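Long-range contact in thiosulfate sulfurtransferase (Pseudomonas aeruginosa, PDB 1YT8), which probably transfers sulfur from thiosulfate to cyanide, and is built from four rhodanese-like domains: residues R15-L27 with D315-L327. Sequence-based numbering, arbitrary orientation.
Sequences RAALLARRELALL and DHVASVRGARLVL
Ser319 O approaches Leu24 O and is linked to Leu26 N by one water, which accepts that N-H and donates to the Ser319 carbonyl. The hydroxyl of Ser319 turns back to Asp315 O, and Arg58 bonds both of those oxygens, tying the turn after Asp315 to the N-terminal domain. The two methyls of Val320 reach different residues: CG1, anti to the backbone N (chi1 175°), lies 3.8 Å from Glu23 CB and 3.6 Å from Leu24 O, whereas CG2 faces Ala25 CB at 4.3 Å. Val320 CA also brings its hydrogen to Leu24 O, 3.3 Å away. Arg321 then forms an isolated antiparallel hydrogen-bonded pair with Leu24. Leu24 N reaches Arg321 O at 3.1 Å in the carbonyl plane, while the return bond from Arg321 N to Leu24 O is weak, bent to 124° at the hydrogen. Arg321 O is further approached by the CA-H of Glu23 and, weakly, by a water held on Arg22 O. The bend at chi2 (58°) takes the guanidinium of Arg321 away to Met345 O; its CG, left behind, packs on Leu18 CD2 at 3.8 Å, the two side chains crossing at about a right angle. Gly322, third in the type II turn Val320-Ala323 and with positive phi, brings its CA within 4.4 Å of Glu23 CA. A water joins its carbonyl to Arg21 O. The extended Glu23 runs past this carbonyl, its OE2 3.6 Å from Ala323 CA; OE1 makes a salt bridge to Arg61, and OE2 one to Arg281 while accepting the N-H of Thr282. The contact thus joins two rhodanese-like domains by their helix-to-strand connections: a Schellman-capped helix end leading into strand 25-28 meets, through one antiparallel bridge, a type II turn leading into central strand 324-328.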
loop_
_atom_site.group_PDB
_atom_site.type_symbol
_atom_site.label_atom_id
_atom_site.label_comp_id
_atom_site.label_asym_id
_atom_site.label_seq_id
_atom_site.Cartn_x
_atom_site.Cartn_y
_atom_site.Cartn_z
ATOM N N ARG A 15 16.177 17.340 0.288
ATOM C CA ARG A 15 17.189 16.680 1.104
ATOM C C ARG A 15 17.355 17.385 2.442
ATOM O O ARG A 15 17.502 16.738 3.477
ATOM C CB ARG A 15 18.536 16.644 0.376
ATOM C CG ARG A 15 19.603 15.840 1.114
ATOM C CD ARG A 15 20.937 15.873 0.383
ATOM N NE ARG A 15 21.960 15.087 1.070
ATOM C CZ ARG A 15 22.031 13.759 1.052
ATOM N NH1 ARG A 15 21.138 13.046 0.373
ATOM N NH2 ARG A 15 22.999 13.139 1.717
ATOM N N ALA A 16 17.333 18.715 2.416
ATOM C CA ALA A 16 17.475 19.488 3.640
ATOM C C ALA A 16 16.310 19.187 4.580
ATOM O O ALA A 16 16.508 18.992 5.778
ATOM C CB ALA A 16 17.524 20.985 3.321
ATOM N N ALA A 17 15.096 19.136 4.037
ATOM C CA ALA A 17 13.926 18.857 4.865
ATOM C C ALA A 17 13.969 17.436 5.440
ATOM O O ALA A 17 13.614 17.220 6.605
ATOM C CB ALA A 17 12.636 19.076 4.055
ATOM N N LEU A 18 14.408 16.471 4.634
ATOM C CA LEU A 18 14.498 15.085 5.092
ATOM C C LEU A 18 15.500 14.946 6.238
ATOM O O LEU A 18 15.251 14.228 7.207
ATOM C CB LEU A 18 14.911 14.162 3.938
ATOM C CG LEU A 18 13.883 13.958 2.819
ATOM C CD1 LEU A 18 14.523 13.179 1.670
ATOM C CD2 LEU A 18 12.666 13.218 3.363
ATOM N N LEU A 19 16.634 15.633 6.129
ATOM C CA LEU A 19 17.658 15.572 7.170
ATOM C C LEU A 19 17.190 16.243 8.463
ATOM O O LEU A 19 17.515 15.791 9.560
ATOM C CB LEU A 19 18.953 16.228 6.677
ATOM C CG LEU A 19 19.707 15.467 5.583
ATOM C CD1 LEU A 19 20.894 16.287 5.098
ATOM C CD2 LEU A 19 20.162 14.116 6.126
ATOM N N ALA A 20 16.430 17.324 8.326
ATOM C CA ALA A 20 15.900 18.060 9.474
ATOM C C ALA A 20 14.635 17.381 9.993
ATOM O O ALA A 20 14.134 17.706 11.073
ATOM C CB ALA A 20 15.587 19.498 9.068
ATOM N N ARG A 21 14.127 16.440 9.206
ATOM C CA ARG A 21 12.915 15.703 9.531
ATOM C C ARG A 21 11.676 16.589 9.610
ATOM O O ARG A 21 10.809 16.404 10.467
ATOM C CB ARG A 21 13.124 14.912 10.824
ATOM C CG ARG A 21 14.251 13.917 10.658
ATOM C CD ARG A 21 14.616 13.190 11.924
ATOM N NE ARG A 21 15.859 12.448 11.722
ATOM C CZ ARG A 21 16.464 11.729 12.660
ATOM N NH1 ARG A 21 15.941 11.649 13.876
ATOM N NH2 ARG A 21 17.593 11.092 12.380
ATOM N N ARG A 22 11.606 17.564 8.704
ATOM C CA ARG A 22 10.458 18.460 8.624
ATOM C C ARG A 22 9.443 17.767 7.713
ATOM O O ARG A 22 9.822 17.132 6.729
ATOM C CB ARG A 22 10.855 19.809 8.007
ATOM C CG ARG A 22 11.829 20.635 8.834
ATOM C CD ARG A 22 11.935 22.065 8.288
ATOM N NE ARG A 22 12.581 22.133 6.977
ATOM C CZ ARG A 22 13.893 22.247 6.790
ATOM N NH1 ARG A 22 14.711 22.308 7.832
ATOM N NH2 ARG A 22 14.389 22.311 5.557
ATOM N N GLU A 23 8.158 17.892 8.029
ATOM C CA GLU A 23 7.129 17.253 7.216
ATOM C C GLU A 23 7.164 17.686 5.764
ATOM O O GLU A 23 7.342 18.869 5.456
ATOM C CB GLU A 23 5.740 17.534 7.784
ATOM C CG GLU A 23 5.509 16.953 9.166
ATOM C CD GLU A 23 4.048 16.975 9.561
ATOM O OE1 GLU A 23 3.224 17.491 8.774
ATOM O OE2 GLU A 23 3.722 16.475 10.658
ATOM N N LEU A 24 6.995 16.717 4.873
ATOM C CA LEU A 24 6.975 16.980 3.441
ATOM C C LEU A 24 6.298 15.826 2.722
ATOM O O LEU A 24 6.262 14.696 3.217
ATOM C CB LEU A 24 8.404 17.154 2.903
ATOM C CG LEU A 24 9.347 15.946 2.916
ATOM C CD1 LEU A 24 9.105 15.066 1.692
ATOM C CD2 LEU A 24 10.784 16.433 2.915
ATOM N N ALA A 25 5.741 16.126 1.556
ATOM C CA ALA A 25 5.099 15.116 0.736
ATOM C C ALA A 25 5.691 15.257 -0.660
ATOM O O ALA A 25 5.458 16.256 -1.338
ATOM C CB ALA A 25 3.584 15.333 0.704
ATOM N N LEU A 26 6.489 14.270 -1.059
ATOM C CA LEU A 26 7.120 14.250 -2.380
ATOM C C LEU A 26 6.283 13.270 -3.191
ATOM O O LEU A 26 6.392 12.056 -3.011
ATOM C CB LEU A 26 8.561 13.750 -2.270
ATOM C CG LEU A 26 9.363 13.602 -3.564
ATOM C CD1 LEU A 26 9.440 14.943 -4.279
ATOM C CD2 LEU A 26 10.756 13.090 -3.239
ATOM N N LEU A 27 5.454 13.798 -4.084
ATOM C CA LEU A 27 4.553 12.958 -4.862
ATOM C C LEU A 27 4.892 12.763 -6.334
ATOM O O LEU A 27 5.018 13.727 -7.088
ATOM C CB LEU A 27 3.131 13.516 -4.758
ATOM C CG LEU A 27 2.571 13.778 -3.357
ATOM C CD1 LEU A 27 1.189 14.420 -3.467
ATOM C CD2 LEU A 27 2.497 12.470 -2.581
ATOM N N ASP A 315 4.357 3.849 2.858
ATOM C CA ASP A 315 4.166 5.019 2.006
ATOM C C ASP A 315 2.782 5.155 1.360
ATOM O O ASP A 315 2.438 6.225 0.852
ATOM C CB ASP A 315 5.250 5.050 0.926
ATOM C CG ASP A 315 5.238 3.813 0.057
ATOM O OD1 ASP A 315 5.510 2.711 0.584
ATOM O OD2 ASP A 315 4.950 3.946 -1.152
ATOM N N HIS A 316 1.990 4.086 1.373
ATOM C CA HIS A 316 0.646 4.141 0.800
ATOM C C HIS A 316 -0.309 4.862 1.748
ATOM O O HIS A 316 -1.355 5.356 1.329
ATOM C CB HIS A 316 0.088 2.734 0.547
ATOM C CG HIS A 316 0.715 2.023 -0.613
ATOM N ND1 HIS A 316 0.189 0.863 -1.141
ATOM C CD2 HIS A 316 1.824 2.297 -1.341
ATOM C CE1 HIS A 316 0.946 0.453 -2.143
ATOM N NE2 HIS A 316 1.945 1.305 -2.285
ATOM N N VAL A 317 0.063 4.910 3.025
ATOM C CA VAL A 317 -0.761 5.529 4.061
ATOM C C VAL A 317 -0.116 6.792 4.629
ATOM O O VAL A 317 -0.701 7.876 4.589
ATOM C CB VAL A 317 -1.006 4.525 5.212
ATOM C CG1 VAL A 317 -1.907 5.141 6.273
ATOM C CG2 VAL A 317 -1.621 3.244 4.652
ATOM N N ALA A 318 1.086 6.640 5.171
ATOM C CA ALA A 318 1.824 7.766 5.738
ATOM C C ALA A 318 2.753 8.300 4.657
ATOM O O ALA A 318 3.958 8.044 4.668
ATOM C CB ALA A 318 2.622 7.309 6.953
ATOM N N SER A 319 2.174 9.043 3.721
ATOM C CA SER A 319 2.915 9.603 2.602
ATOM C C SER A 319 3.690 10.867 2.952
ATOM O O SER A 319 4.572 11.290 2.203
ATOM C CB SER A 319 1.951 9.868 1.442
ATOM O OG SER A 319 1.284 8.664 1.088
ATOM N N VAL A 320 3.356 11.476 4.083
ATOM C CA VAL A 320 4.052 12.672 4.530
ATOM C C VAL A 320 5.210 12.219 5.413
ATOM O O VAL A 320 5.009 11.838 6.565
ATOM C CB VAL A 320 3.124 13.593 5.352
ATOM C CG1 VAL A 320 3.919 14.770 5.908
ATOM C CG2 VAL A 320 1.975 14.090 4.478
ATOM N N ARG A 321 6.419 12.242 4.861
ATOM C CA ARG A 321 7.602 11.842 5.613
ATOM C C ARG A 321 7.808 12.901 6.692
ATOM O O ARG A 321 7.810 14.098 6.400
ATOM C CB ARG A 321 8.819 11.771 4.685
ATOM C CG ARG A 321 10.081 11.217 5.334
ATOM C CD ARG A 321 9.872 9.811 5.901
ATOM N NE ARG A 321 11.139 9.225 6.329
ATOM C CZ ARG A 321 11.255 8.169 7.127
ATOM N NH1 ARG A 321 10.174 7.566 7.605
ATOM N NH2 ARG A 321 12.461 7.710 7.443
ATOM N N GLY A 322 7.972 12.462 7.937
ATOM C CA GLY A 322 8.145 13.407 9.026
ATOM C C GLY A 322 6.870 13.534 9.846
ATOM O O GLY A 322 6.865 14.163 10.908
ATOM N N ALA A 323 5.787 12.936 9.350
ATOM C CA ALA A 323 4.493 12.964 10.033
ATOM C C ALA A 323 4.517 12.138 11.313
ATOM O O ALA A 323 5.510 11.484 11.626
ATOM C CB ALA A 323 3.391 12.448 9.111
ATOM N N ARG A 324 3.386 12.156 12.011
ATOM C CA ARG A 324 3.189 11.483 13.290
ATOM C C ARG A 324 2.156 10.359 13.144
ATOM O O ARG A 324 1.128 10.555 12.505
ATOM C CB ARG A 324 2.675 12.537 14.275
ATOM C CG ARG A 324 3.120 12.404 15.688
ATOM C CD ARG A 324 3.178 13.780 16.362
ATOM N NE ARG A 324 1.966 14.595 16.223
ATOM C CZ ARG A 324 1.785 15.748 16.868
ATOM N NH1 ARG A 324 2.733 16.199 17.679
ATOM N NH2 ARG A 324 0.669 16.452 16.718
ATOM N N LEU A 325 2.426 9.196 13.739
ATOM C CA LEU A 325 1.502 8.058 13.677
ATOM C C LEU A 325 1.027 7.600 15.062
ATOM O O LEU A 325 1.813 7.530 16.001
ATOM C CB LEU A 325 2.160 6.859 12.981
ATOM C CG LEU A 325 2.297 6.818 11.457
ATOM C CD1 LEU A 325 3.060 8.018 10.949
ATOM C CD2 LEU A 325 3.007 5.530 11.072
ATOM N N VAL A 326 -0.261 7.288 15.180
ATOM C CA VAL A 326 -0.831 6.801 16.439
ATOM C C VAL A 326 -1.496 5.460 16.121
ATOM O O VAL A 326 -2.418 5.395 15.310
ATOM C CB VAL A 326 -1.883 7.770 17.005
ATOM C CG1 VAL A 326 -2.500 7.184 18.267
ATOM C CG2 VAL A 326 -1.239 9.109 17.311
ATOM N N LEU A 327 -1.032 4.391 16.760
ATOM C CA LEU A 327 -1.568 3.065 16.473
ATOM C C LEU A 327 -2.572 2.513 17.476
ATOM O O LEU A 327 -2.393 2.628 18.694
ATOM C CB LEU A 327 -0.415 2.072 16.299
ATOM C CG LEU A 327 0.668 2.459 15.289
ATOM C CD1 LEU A 327 1.564 1.249 15.028
ATOM C CD2 LEU A 327 0.029 2.942 13.980
HETATM O O HOH W 1 8.851 15.901 11.972
HETATM O O HOH W 2 10.874 14.518 6.451
HETATM O O HOH W 3 6.909 11.952 0.621
#